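Local coordinates for membrane-associated lipoprotein (Ureaplasma parvum, PDB 3K63) that is of unknown function but is a membrane-associated lipoprotein, present here as its lipoprotein-associated type-17 domain, at residues D15-K20 against I58-F63; A22-Q27 against Y38-Q43; L32-I37 against G77-S82; G68-A73 against N113-G118. All coordinates share one frame; numbering follows the deposited sequence.

Interaction 1 of 4, residues D15-K20 against I58-F63; sequences DTFDFK and IKIINF
Phe17 and Phe19 on strand 17-21 lie against Ile58, Ile60 and Phe63 of strand 56-64 in a purely apolar contact without hydrogen bonds. The closest packing is at the rings. CG2 of Ile58 sits squarely over one face of Phe17, 4.0 Å from the ring centroid and only 8° off its normal, a CH-pi contact. The other branch tip, Ile58 CD1, touches Phe17 CD1 at 3.7 Å. Ile60 CD1 reaches between the two phenylalanines: it lies in the plane of the Phe17 ring at its edge, and comes within 3.5 Å of Phe19 CD1. Farther along, the Phe19 and Phe63 rings meet obliquely, their planes 58° apart and Phe19 CE2 3.8 Å from Phe63 CZ.

All the touching residues are buried, whereas partly exposed Asp18 and exposed Lys59 point away from the contact on the other faces of their strands, and exposed Asp15 pairs with Lys51. The axes of the strand segments 17-20 and 58-63 approach to 9.3 Å and cross at -43°. Their strands belong to different sheets: strand 17-21 pairs with 45-49, whereas 56-64 pairs with 79-87, whose Leu81 and Leu83 pack on Ile60.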
loop_
_atom_site.group_PDB
_atom_site.type_symbol
_atom_site.label_atom_id
_atom_site.label_comp_id
_atom_site.label_asym_id
_atom_site.label_seq_id
_atom_site.Cartn_x
_atom_site.Cartn_y
_atom_site.Cartn_z
ATOM N N ASP A 15 0.458 -1.358 11.657
ATOM C CA ASP A 15 -0.134 -1.964 12.844
ATOM C C ASP A 15 -0.262 -3.460 12.575
ATOM O O ASP A 15 0.577 -4.261 13.009
ATOM C CB ASP A 15 -1.516 -1.358 13.119
ATOM C CG ASP A 15 -2.220 -2.006 14.308
ATOM O OD1 ASP A 15 -1.528 -2.591 15.171
ATOM O OD2 ASP A 15 -3.467 -1.913 14.387
ATOM N N THR A 16 -1.312 -3.819 11.836
ATOM C CA THR A 16 -1.579 -5.204 11.474
ATOM C C THR A 16 -0.496 -5.781 10.582
ATOM O O THR A 16 -0.135 -6.949 10.717
ATOM C CB THR A 16 -2.891 -5.338 10.721
ATOM O OG1 THR A 16 -3.899 -4.565 11.385
ATOM C CG2 THR A 16 -3.312 -6.808 10.670
ATOM N N PHE A 17 0.003 -4.975 9.652
ATOM C CA PHE A 17 1.044 -5.444 8.752
ATOM C C PHE A 17 1.851 -4.303 8.160
ATOM O O PHE A 17 1.499 -3.128 8.269
ATOM C CB PHE A 17 0.445 -6.240 7.589
ATOM C CG PHE A 17 -0.269 -5.382 6.568
ATOM C CD1 PHE A 17 -1.452 -4.728 6.899
ATOM C CD2 PHE A 17 0.249 -5.218 5.280
ATOM C CE1 PHE A 17 -2.111 -3.923 5.970
ATOM C CE2 PHE A 17 -0.407 -4.412 4.341
ATOM C CZ PHE A 17 -1.593 -3.764 4.691
ATOM N N ASP A 18 2.939 -4.683 7.517
ATOM C CA ASP A 18 3.807 -3.751 6.842
ATOM C C ASP A 18 4.208 -4.463 5.566
ATOM O O ASP A 18 4.035 -5.683 5.443
ATOM C CB ASP A 18 5.046 -3.457 7.679
ATOM C CG ASP A 18 4.788 -2.427 8.768
ATOM O OD1 ASP A 18 4.162 -1.381 8.471
ATOM O OD2 ASP A 18 5.226 -2.651 9.921
ATOM N N PHE A 19 4.714 -3.710 4.603
ATOM C CA PHE A 19 5.148 -4.316 3.362
ATOM C C PHE A 19 6.507 -3.749 3.027
ATOM O O PHE A 19 6.910 -2.695 3.523
ATOM C CB PHE A 19 4.169 -4.030 2.215
ATOM C CG PHE A 19 4.073 -2.579 1.839
ATOM C CD1 PHE A 19 3.037 -1.786 2.331
ATOM C CD2 PHE A 19 5.016 -2.000 0.996
ATOM C CE1 PHE A 19 2.937 -0.438 1.988
ATOM C CE2 PHE A 19 4.935 -0.653 0.642
ATOM C CZ PHE A 19 3.890 0.134 1.139
ATOM N N LYS A 20 7.222 -4.470 2.188
ATOM C CA LYS A 20 8.517 -4.032 1.767
ATOM C C LYS A 20 8.519 -4.452 0.311
ATOM O O LYS A 20 8.024 -5.525 -0.033
ATOM C CB LYS A 20 9.595 -4.753 2.577
ATOM C CG LYS A 20 10.816 -3.881 2.847
ATOM C CD LYS A 20 11.843 -4.502 3.805
ATOM C CE LYS A 20 12.707 -5.549 3.103
ATOM N NZ LYS A 20 13.690 -6.149 4.054
ATOM N N ILE A 58 -3.333 -11.302 4.273
ATOM C CA ILE A 58 -3.364 -9.984 3.659
ATOM C C ILE A 58 -2.378 -9.878 2.511
ATOM O O ILE A 58 -1.175 -10.076 2.703
ATOM C CB ILE A 58 -2.956 -8.898 4.640
ATOM C CG1 ILE A 58 -3.920 -8.813 5.826
ATOM C CG2 ILE A 58 -2.880 -7.583 3.899
ATOM C CD1 ILE A 58 -3.463 -7.791 6.894
ATOM N N LYS A 59 -2.886 -9.535 1.332
ATOM C CA LYS A 59 -2.049 -9.349 0.146
ATOM C C LYS A 59 -2.341 -7.991 -0.451
ATOM O O LYS A 59 -3.489 -7.550 -0.470
ATOM C CB LYS A 59 -2.371 -10.373 -0.930
ATOM C CG LYS A 59 -1.840 -11.789 -0.710
ATOM C CD LYS A 59 -0.321 -11.837 -0.607
ATOM C CE LYS A 59 0.176 -13.288 -0.618
ATOM N NZ LYS A 59 -0.425 -14.142 0.452
ATOM N N ILE A 60 -1.315 -7.302 -0.922
ATOM C CA ILE A 60 -1.549 -6.028 -1.583
ATOM C C ILE A 60 -1.447 -6.449 -3.047
ATOM O O ILE A 60 -0.384 -6.847 -3.509
ATOM C CB ILE A 60 -0.451 -5.021 -1.266
ATOM C CG1 ILE A 60 -0.583 -4.575 0.190
ATOM C CG2 ILE A 60 -0.528 -3.842 -2.234
ATOM C CD1 ILE A 60 0.616 -3.749 0.714
ATOM N N ILE A 61 -2.541 -6.397 -3.788
ATOM C CA ILE A 61 -2.466 -6.819 -5.182
ATOM C C ILE A 61 -2.183 -5.657 -6.152
ATOM O O ILE A 61 -1.667 -5.885 -7.257
ATOM C CB ILE A 61 -3.752 -7.616 -5.581
ATOM C CG1 ILE A 61 -4.983 -6.710 -5.587
ATOM C CG2 ILE A 61 -3.971 -8.745 -4.594
ATOM C CD1 ILE A 61 -6.291 -7.465 -5.981
ATOM N N ASN A 62 -2.489 -4.426 -5.719
ATOM C CA ASN A 62 -2.252 -3.221 -6.535
ATOM C C ASN A 62 -2.068 -1.965 -5.711
ATOM O O ASN A 62 -2.666 -1.820 -4.650
ATOM C CB ASN A 62 -3.406 -2.937 -7.497
ATOM C CG ASN A 62 -3.547 -3.994 -8.563
ATOM O OD1 ASN A 62 -4.421 -4.858 -8.478
ATOM N ND2 ASN A 62 -2.673 -3.952 -9.567
ATOM N N PHE A 63 -1.220 -1.069 -6.192
ATOM C CA PHE A 63 -1.016 0.213 -5.547
ATOM C C PHE A 63 -1.638 1.185 -6.564
ATOM O O PHE A 63 -1.340 1.131 -7.761
ATOM C CB PHE A 63 0.469 0.507 -5.382
ATOM C CG PHE A 63 1.109 -0.180 -4.204
ATOM C CD1 PHE A 63 0.872 0.263 -2.910
ATOM C CD2 PHE A 63 1.960 -1.267 -4.389
ATOM C CE1 PHE A 63 1.477 -0.366 -1.826
ATOM C CE2 PHE A 63 2.560 -1.891 -3.314
ATOM C CZ PHE A 63 2.317 -1.444 -2.034
#

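Interaction 2 of 4, residues A22-Q27 against Y38-Q43; sequences AAFPNQ and YKNYYQ
A loop-to-helix contact on the protein surface sets Ala22, Ala23 and Phe24, in the loop after strand 17-21, against Asn40 and Gln43, where helix 34-40 gives way to a 3-10 segment. Phe24 also opens a type I beta turn that closes with the bond from Gln27 N to Phe24 O. The Phe24 ring offers its edge to Asn40: CZ lies 3.3 Å from Asn40 ND2, near the ring plane, and the amide plane is turned 79° from the ring. That amide nitrogen donates to Gln36 O, one turn back in the helix, which holds the group in place beside the ring. Ala23 CB fits between the two polar residues, 3.8 Å from Asn40 CB and 3.5 Å from Gln43 NE2, while Ala22 CB packs 3.3 Å from the carbonyl Gln43 O. With CG anti to the carbonyl carbon (chi1 -75°) and the chain extended beyond it, Gln43 carries its amide alongside Ala23.

One water joins the backbones, donating to Asn40 O at 2.8 Å and accepting a weak bond from Ala23 N. Asn40 O also accepts from Gln43 N, so two donors grip it. Just past the contact, the Ala22 backbone bonds to Gly44. Between the two segments themselves, methyl and ring contacts with amides and the bridging water replace direct hydrogen bonds, consistent with a place at the surface.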
loop_
_atom_site.group_PDB
_atom_site.type_symbol
_atom_site.label_atom_id
_atom_site.label_comp_id
_atom_site.label_asym_id
_atom_site.label_seq_id
_atom_site.Cartn_x
_atom_site.Cartn_y
_atom_site.Cartn_z
ATOM N N ALA A 22 10.381 -5.500 -3.156
ATOM C CA ALA A 22 11.590 -6.148 -3.637
ATOM C C ALA A 22 12.556 -5.171 -4.316
ATOM O O ALA A 22 13.760 -5.433 -4.401
ATOM C CB ALA A 22 11.224 -7.266 -4.610
ATOM N N ALA A 23 12.029 -4.046 -4.789
ATOM C CA ALA A 23 12.841 -3.055 -5.481
ATOM C C ALA A 23 13.535 -2.079 -4.532
ATOM O O ALA A 23 14.573 -1.523 -4.865
ATOM C CB ALA A 23 11.982 -2.307 -6.484
ATOM N N PHE A 24 12.969 -1.884 -3.347
ATOM C CA PHE A 24 13.577 -0.975 -2.385
ATOM C C PHE A 24 13.697 -1.599 -1.004
ATOM O O PHE A 24 13.278 -1.015 -0.014
ATOM C CB PHE A 24 12.761 0.312 -2.283
ATOM C CG PHE A 24 12.459 0.945 -3.608
ATOM C CD1 PHE A 24 11.143 1.069 -4.043
ATOM C CD2 PHE A 24 13.488 1.401 -4.427
ATOM C CE1 PHE A 24 10.860 1.633 -5.273
ATOM C CE2 PHE A 24 13.218 1.968 -5.657
ATOM C CZ PHE A 24 11.898 2.085 -6.084
ATOM N N PRO A 25 14.317 -2.780 -0.916
ATOM C CA PRO A 25 14.480 -3.470 0.368
ATOM C C PRO A 25 14.871 -2.669 1.619
ATOM O O PRO A 25 14.359 -2.952 2.703
ATOM C CB PRO A 25 15.502 -4.563 0.043
ATOM C CG PRO A 25 16.299 -3.954 -1.088
ATOM C CD PRO A 25 15.193 -3.384 -1.935
ATOM N N ASN A 26 15.746 -1.673 1.491
ATOM C CA ASN A 26 16.169 -0.925 2.676
ATOM C C ASN A 26 15.685 0.515 2.812
ATOM O O ASN A 26 16.411 1.365 3.336
ATOM C CB ASN A 26 17.697 -0.937 2.784
ATOM C CG ASN A 26 18.298 -2.238 2.312
ATOM O OD1 ASN A 26 18.759 -2.341 1.172
ATOM N ND2 ASN A 26 18.272 -3.251 3.172
ATOM N N GLN A 27 14.470 0.799 2.360
ATOM C CA GLN A 27 13.945 2.160 2.456
ATOM C C GLN A 27 12.575 2.206 3.120
ATOM O O GLN A 27 11.698 1.412 2.793
ATOM C CB GLN A 27 13.858 2.803 1.065
ATOM C CG GLN A 27 15.188 2.980 0.359
ATOM C CD GLN A 27 15.038 3.714 -0.958
ATOM O OE1 GLN A 27 14.721 4.905 -0.987
ATOM N NE2 GLN A 27 15.253 3.003 -2.061
ATOM N N TYR A 38 4.443 2.802 -7.025
ATOM C CA TYR A 38 3.527 2.448 -8.100
ATOM C C TYR A 38 4.245 1.870 -9.336
ATOM O O TYR A 38 3.724 0.992 -10.015
ATOM C CB TYR A 38 2.762 3.700 -8.506
ATOM C CG TYR A 38 1.837 3.530 -9.694
ATOM C CD1 TYR A 38 0.523 3.112 -9.523
ATOM C CD2 TYR A 38 2.275 3.808 -10.981
ATOM C CE1 TYR A 38 -0.335 2.981 -10.613
ATOM C CE2 TYR A 38 1.435 3.681 -12.070
ATOM C CZ TYR A 38 0.128 3.266 -11.886
ATOM O OH TYR A 38 -0.724 3.126 -12.971
ATOM N N LYS A 39 5.446 2.369 -9.618
ATOM C CA LYS A 39 6.214 1.934 -10.783
ATOM C C LYS A 39 7.181 0.789 -10.521
ATOM O O LYS A 39 7.845 0.299 -11.441
ATOM C CB LYS A 39 6.988 3.132 -11.356
ATOM C CG LYS A 39 6.080 4.174 -11.964
ATOM C CD LYS A 39 6.814 5.368 -12.525
ATOM C CE LYS A 39 5.840 6.182 -13.396
ATOM N NZ LYS A 39 6.426 7.396 -14.062
ATOM N N ASN A 40 7.248 0.347 -9.273
ATOM C CA ASN A 40 8.184 -0.710 -8.942
ATOM C C ASN A 40 7.664 -1.889 -8.171
ATOM O O ASN A 40 8.443 -2.766 -7.845
ATOM C CB ASN A 40 9.385 -0.122 -8.197
ATOM C CG ASN A 40 10.179 0.819 -9.059
ATOM O OD1 ASN A 40 10.909 0.399 -9.962
ATOM N ND2 ASN A 40 10.024 2.106 -8.806
ATOM N N TYR A 41 6.370 -1.940 -7.881
ATOM C CA TYR A 41 5.880 -3.079 -7.125
ATOM C C TYR A 41 5.785 -4.343 -7.982
ATOM O O TYR A 41 5.623 -5.450 -7.457
ATOM C CB TYR A 41 4.540 -2.749 -6.451
ATOM C CG TYR A 41 3.331 -2.663 -7.344
ATOM C CD1 TYR A 41 2.625 -3.800 -7.697
ATOM C CD2 TYR A 41 2.849 -1.430 -7.778
ATOM C CE1 TYR A 41 1.452 -3.718 -8.457
ATOM C CE2 TYR A 41 1.684 -1.331 -8.534
ATOM C CZ TYR A 41 0.985 -2.474 -8.869
ATOM O OH TYR A 41 -0.193 -2.373 -9.591
ATOM N N TYR A 42 5.925 -4.182 -9.293
ATOM C CA TYR A 42 5.857 -5.314 -10.202
ATOM C C TYR A 42 7.066 -6.215 -9.943
ATOM O O TYR A 42 7.112 -7.358 -10.395
ATOM C CB TYR A 42 5.875 -4.839 -11.655
ATOM C CG TYR A 42 7.230 -4.353 -12.120
ATOM C CD1 TYR A 42 8.139 -5.225 -12.730
ATOM C CD2 TYR A 42 7.634 -3.044 -11.885
ATOM C CE1 TYR A 42 9.417 -4.801 -13.086
ATOM C CE2 TYR A 42 8.909 -2.607 -12.237
ATOM C CZ TYR A 42 9.798 -3.492 -12.833
ATOM O OH TYR A 42 11.076 -3.081 -13.138
ATOM N N GLN A 43 8.047 -5.695 -9.217
ATOM C CA GLN A 43 9.229 -6.472 -8.889
ATOM C C GLN A 43 8.986 -7.369 -7.693
ATOM O O GLN A 43 9.765 -8.272 -7.436
ATOM C CB GLN A 43 10.402 -5.537 -8.607
ATOM C CG GLN A 43 10.989 -4.923 -9.860
ATOM C CD GLN A 43 12.231 -4.128 -9.565
ATOM O OE1 GLN A 43 13.204 -4.658 -9.017
ATOM N NE2 GLN A 43 12.213 -2.845 -9.926
HETATM O O HOH W 1 9.231 -4.567 -5.909
#

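Interaction 3 of 4, residues L32-I37 against G77-S82; sequences LLPSQI and GTLKLS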
loop_
_atom_site.group_PDB
_atom_site.type_symbol
_atom_site.label_atom_id
_atom_site.label_comp_id
_atom_site.label_asym_id
_atom_site.label_seq_id
_atom_site.Cartn_x
_atom_site.Cartn_y
_atom_site.Cartn_z
ATOM N N LEU A 32 10.005 7.097 0.303
ATOM C CA LEU A 32 9.505 6.672 -1.005
ATOM C C LEU A 32 8.303 7.440 -1.513
ATOM O O LEU A 32 7.263 7.497 -0.869
ATOM C CB LEU A 32 9.152 5.192 -0.980
ATOM C CG LEU A 32 10.310 4.212 -0.871
ATOM C CD1 LEU A 32 9.744 2.849 -0.566
ATOM C CD2 LEU A 32 11.124 4.198 -2.158
ATOM N N LEU A 33 8.451 8.026 -2.690
ATOM C CA LEU A 33 7.354 8.766 -3.292
ATOM C C LEU A 33 6.292 7.766 -3.754
ATOM O O LEU A 33 6.619 6.650 -4.168
ATOM C CB LEU A 33 7.854 9.549 -4.500
ATOM C CG LEU A 33 8.691 10.807 -4.256
ATOM C CD1 LEU A 33 9.460 11.158 -5.526
ATOM C CD2 LEU A 33 7.784 11.967 -3.812
ATOM N N PRO A 34 5.010 8.136 -3.655
ATOM C CA PRO A 34 4.007 7.177 -4.108
ATOM C C PRO A 34 4.305 6.686 -5.517
ATOM O O PRO A 34 4.160 5.496 -5.796
ATOM C CB PRO A 34 2.712 7.968 -4.019
ATOM C CG PRO A 34 2.931 8.742 -2.741
ATOM C CD PRO A 34 4.389 9.206 -2.854
ATOM N N SER A 35 4.753 7.587 -6.394
ATOM C CA SER A 35 5.048 7.222 -7.779
ATOM C C SER A 35 6.129 6.155 -7.896
ATOM O O SER A 35 6.040 5.292 -8.760
ATOM C CB SER A 35 5.415 8.468 -8.600
ATOM O OG SER A 35 6.575 9.110 -8.099
ATOM N N GLN A 36 7.141 6.204 -7.037
ATOM C CA GLN A 36 8.202 5.194 -7.057
ATOM C C GLN A 36 7.620 3.807 -6.744
ATOM O O GLN A 36 7.945 2.820 -7.402
ATOM C CB GLN A 36 9.285 5.517 -6.018
ATOM C CG GLN A 36 10.087 6.788 -6.279
ATOM C CD GLN A 36 11.009 7.115 -5.131
ATOM O OE1 GLN A 36 10.590 7.686 -4.113
ATOM N NE2 GLN A 36 12.270 6.726 -5.272
ATOM N N ILE A 37 6.758 3.740 -5.733
ATOM C CA ILE A 37 6.149 2.474 -5.336
ATOM C C ILE A 37 5.244 1.921 -6.442
ATOM O O ILE A 37 5.280 0.734 -6.762
ATOM C CB ILE A 37 5.350 2.649 -4.014
ATOM C CG1 ILE A 37 6.333 2.904 -2.860
ATOM C CG2 ILE A 37 4.491 1.407 -3.745
ATOM C CD1 ILE A 37 5.685 3.361 -1.549
ATOM N N GLY A 77 1.704 12.421 -0.395
ATOM C CA GLY A 77 2.445 11.259 0.072
ATOM C C GLY A 77 1.463 10.157 0.439
ATOM O O GLY A 77 1.609 9.466 1.455
ATOM N N THR A 78 0.472 9.989 -0.433
ATOM C CA THR A 78 -0.592 9.014 -0.255
ATOM C C THR A 78 -0.720 7.954 -1.353
ATOM O O THR A 78 -0.319 8.174 -2.493
ATOM C CB THR A 78 -1.911 9.755 -0.149
ATOM O OG1 THR A 78 -1.820 10.732 0.895
ATOM C CG2 THR A 78 -3.048 8.795 0.134
ATOM N N LEU A 79 -1.271 6.800 -0.990
ATOM C CA LEU A 79 -1.476 5.706 -1.931
ATOM C C LEU A 79 -2.754 4.988 -1.545
ATOM O O LEU A 79 -3.194 5.042 -0.392
ATOM C CB LEU A 79 -0.318 4.706 -1.889
ATOM C CG LEU A 79 0.980 4.976 -2.651
ATOM C CD1 LEU A 79 2.043 4.017 -2.131
ATOM C CD2 LEU A 79 0.788 4.803 -4.147
ATOM N N LYS A 80 -3.361 4.331 -2.519
ATOM C CA LYS A 80 -4.580 3.579 -2.305
ATOM C C LYS A 80 -4.123 2.134 -2.469
ATOM O O LYS A 80 -3.699 1.718 -3.550
ATOM C CB LYS A 80 -5.591 3.968 -3.382
ATOM C CG LYS A 80 -6.985 3.382 -3.193
ATOM C CD LYS A 80 -8.050 3.927 -4.180
ATOM C CE LYS A 80 -8.432 5.367 -3.842
ATOM N NZ LYS A 80 -9.508 5.920 -4.729
ATOM N N LEU A 81 -4.169 1.379 -1.382
ATOM C CA LEU A 81 -3.758 -0.019 -1.404
ATOM C C LEU A 81 -4.923 -0.952 -1.710
ATOM O O LEU A 81 -5.894 -1.035 -0.954
ATOM C CB LEU A 81 -3.155 -0.414 -0.061
ATOM C CG LEU A 81 -1.653 -0.249 0.127
ATOM C CD1 LEU A 81 -1.289 1.216 0.050
ATOM C CD2 LEU A 81 -1.238 -0.853 1.479
ATOM N N SER A 82 -4.833 -1.659 -2.823
ATOM C CA SER A 82 -5.887 -2.581 -3.192
ATOM C C SER A 82 -5.493 -3.896 -2.519
ATOM O O SER A 82 -4.464 -4.482 -2.857
ATOM C CB SER A 82 -5.932 -2.726 -4.709
ATOM O OG SER A 82 -7.019 -3.524 -5.127
#
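Just ahead of Pro34, whose ring packs on the chain from Gly77 to Leu79, Leu33 N donates a 2.6 Å hydrogen bond to Gln36 OE1. The bond is nearly straight at the hydrogen (170°), and the donor is tilted 16° from the carbonyl plane. Leu33 is the N-cap, and the Gln36 side chain, three residues on, accepts from its amide, as in the reciprocal bond of a capping box. No hydrogen bond crosses to 77-82; the contact is van der Waals packing. Pro34 CG lies 3.3 Å from Thr78 O and 3.8 Å from Gly77 C, the pyrrolidine ring resting on the backbone that links helix 70-76 to strand 79-87. Leu79 then divides its branches: CD2 meets Pro34 CB at 3.7 Å, while CD1 meets Ile37 CD1 at the same distance. Its CG stands anti to the carbonyl carbon (chi1 -81°), which sends the forked end toward the helix. Gly77 has positive phi, as is common just past a helix end.

The contact thus seats the first turn of helix 34-40 near the start of strand 79-87, the middle strand of its three-stranded sheet. Ala73 of helix 70-76 also touches Pro34, and Phe63 of neighbouring strand 56-64 touches Ile37.

Interaction 4 of 4, residues G68-A73 against N113-G118; sequences GDFGSA and NGTIPG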
loop_
_atom_site.group_PDB
_atom_site.type_symbol
_atom_site.label_atom_id
_atom_site.label_comp_id
_atom_site.label_asym_id
_atom_site.label_seq_id
_atom_site.Cartn_x
_atom_site.Cartn_y
_atom_site.Cartn_z
ATOM N N GLY A 68 -5.966 8.916 -9.256
ATOM C CA GLY A 68 -5.702 8.500 -10.620
ATOM C C GLY A 68 -4.453 9.086 -11.263
ATOM O O GLY A 68 -4.114 8.694 -12.382
ATOM N N ASP A 69 -3.780 10.034 -10.610
ATOM C CA ASP A 69 -2.574 10.598 -11.205
ATOM C C ASP A 69 -1.513 10.884 -10.142
ATOM O O ASP A 69 -1.821 11.403 -9.064
ATOM C CB ASP A 69 -2.914 11.875 -11.999
ATOM C CG ASP A 69 -2.704 13.163 -11.197
ATOM O OD1 ASP A 69 -3.497 13.446 -10.265
ATOM O OD2 ASP A 69 -1.738 13.900 -11.518
ATOM N N PHE A 70 -0.266 10.548 -10.464
ATOM C CA PHE A 70 0.885 10.709 -9.569
ATOM C C PHE A 70 1.086 12.072 -8.881
ATOM O O PHE A 70 1.369 12.119 -7.682
ATOM C CB PHE A 70 2.168 10.347 -10.321
ATOM C CG PHE A 70 2.751 11.485 -11.127
ATOM C CD1 PHE A 70 2.307 11.753 -12.419
ATOM C CD2 PHE A 70 3.767 12.275 -10.589
ATOM C CE1 PHE A 70 2.875 12.787 -13.165
ATOM C CE2 PHE A 70 4.340 13.309 -11.326
ATOM C CZ PHE A 70 3.894 13.568 -12.616
ATOM N N GLY A 71 0.963 13.178 -9.615
ATOM C CA GLY A 71 1.166 14.477 -8.986
ATOM C C GLY A 71 0.343 14.668 -7.722
ATOM O O GLY A 71 0.838 15.126 -6.689
ATOM N N SER A 72 -0.928 14.292 -7.813
ATOM C CA SER A 72 -1.863 14.412 -6.693
ATOM C C SER A 72 -1.419 13.549 -5.510
ATOM O O SER A 72 -1.484 13.964 -4.351
ATOM C CB SER A 72 -3.264 13.986 -7.149
ATOM O OG SER A 72 -4.234 14.248 -6.152
ATOM N N ALA A 73 -0.961 12.346 -5.824
ATOM C CA ALA A 73 -0.499 11.411 -4.815
ATOM C C ALA A 73 0.843 11.849 -4.229
ATOM O O ALA A 73 1.045 11.788 -3.017
ATOM C CB ALA A 73 -0.386 10.022 -5.424
ATOM N N ASN A 113 11.949 11.201 -11.244
ATOM C CA ASN A 113 12.678 11.435 -12.480
ATOM C C ASN A 113 12.475 12.869 -12.957
ATOM O O ASN A 113 12.590 13.166 -14.142
ATOM C CB ASN A 113 12.241 10.407 -13.540
ATOM C CG ASN A 113 12.906 9.053 -13.334
ATOM O OD1 ASN A 113 12.290 7.998 -13.500
ATOM N ND2 ASN A 113 14.190 9.087 -12.975
ATOM N N GLY A 114 12.156 13.750 -12.014
ATOM C CA GLY A 114 11.957 15.155 -12.331
ATOM C C GLY A 114 10.704 15.596 -13.064
ATOM O O GLY A 114 10.524 16.782 -13.298
ATOM N N THR A 115 9.839 14.667 -13.444
ATOM C CA THR A 115 8.618 15.043 -14.161
ATOM C C THR A 115 7.690 15.940 -13.333
ATOM O O THR A 115 7.505 15.703 -12.146
ATOM C CB THR A 115 7.835 13.801 -14.594
ATOM O OG1 THR A 115 8.657 13.002 -15.447
ATOM C CG2 THR A 115 6.563 14.190 -15.338
ATOM N N ILE A 116 7.134 16.984 -13.954
ATOM C CA ILE A 116 6.211 17.899 -13.275
ATOM C C ILE A 116 4.770 17.568 -13.666
ATOM O O ILE A 116 4.464 17.364 -14.849
ATOM C CB ILE A 116 6.429 19.370 -13.672
ATOM C CG1 ILE A 116 7.830 19.827 -13.296
ATOM C CG2 ILE A 116 5.401 20.244 -12.985
ATOM C CD1 ILE A 116 8.829 19.704 -14.420
ATOM N N PRO A 117 3.858 17.523 -12.682
ATOM C CA PRO A 117 2.449 17.217 -12.963
ATOM C C PRO A 117 1.807 18.149 -14.011
ATOM O O PRO A 117 1.686 19.359 -13.788
ATOM C CB PRO A 117 1.791 17.385 -11.601
ATOM C CG PRO A 117 2.858 16.972 -10.662
ATOM C CD PRO A 117 4.079 17.658 -11.230
ATOM N N GLY A 118 1.404 17.594 -15.152
ATOM C CA GLY A 118 0.756 18.409 -16.167
ATOM C C GLY A 118 1.583 19.188 -17.170
ATOM O O GLY A 118 1.017 19.850 -18.034
#
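Ring and aliphatic contacts carry this pairing, with Phe70 and Pro117 as the principal partners. Phe70 projects from the first turn of helix 70-76 with CG between its own backbone N and carbonyl carbon (chi1 85°), and the far end of its ring reaches the 113-118 segment. There CZ lies 3.9 Å from Thr115 CG2 and equally 3.9 Å from Pro117 CA, while CE2 meets Pro117 CG at 4.0 Å. Thr115 CG2 and Pro117 CA approach the ring obliquely. The Thr115 and Phe70 side chains cross at about a right angle; Thr115 holds OG1 beside its backbone N (chi1 -60°), which leaves the methyl CG2 anti to that N, where it makes the touch.

A second kind of contact is between ring and backbone. Gly71, lacking a side chain, lets Pro117 CG come within 3.4 Å of Gly71 CA, and the pyrrolidine ring lies directly against the helix backbone.

The arrangement is an irregular segment near the C-terminus of the domain fragment laid across the N-terminal turn of a short helix, of which Asp69 is the N-cap. Asp69 O receives weak bonds from Ser72 N and Ala73 N.

Polar bonds do not cross the contact but shape each side. Ser72 OG bonds to Asp67 OD2 ahead of the helix. On the other side, Asp111 OD1 accepts from both Asn113 N and Thr115 N, the first of these an Asx turn, and the Phe70 ring also packs on Asp111 and on Tyr65.

How the interactions relate
Interactions 1 and 3 are buried, whereas 2 and 4 lie at the surface. The two core contacts reach neighbouring strands of the three-stranded sheet and meet where Ile60 and Phe63 pack on Leu81. Interactions 1 and 2 are tied by a probable hydrogen bond between Asn62 ND2 and Tyr41 OH. Interactions 2 and 3 share helix 34-40: its first turn faces the sheet, its last residues the surface loop. Interactions 3 and 4 adjoin where Thr78 N probably bonds to Ala73 O of helix 70-76. None has a direct hydrogen bond across it. Interaction 3 packs a proline ring and branched aliphatics, interaction 1 isoleucines against phenylalanine rings; interaction 2 adds amides and a water, interaction 4 a proline against bare glycine.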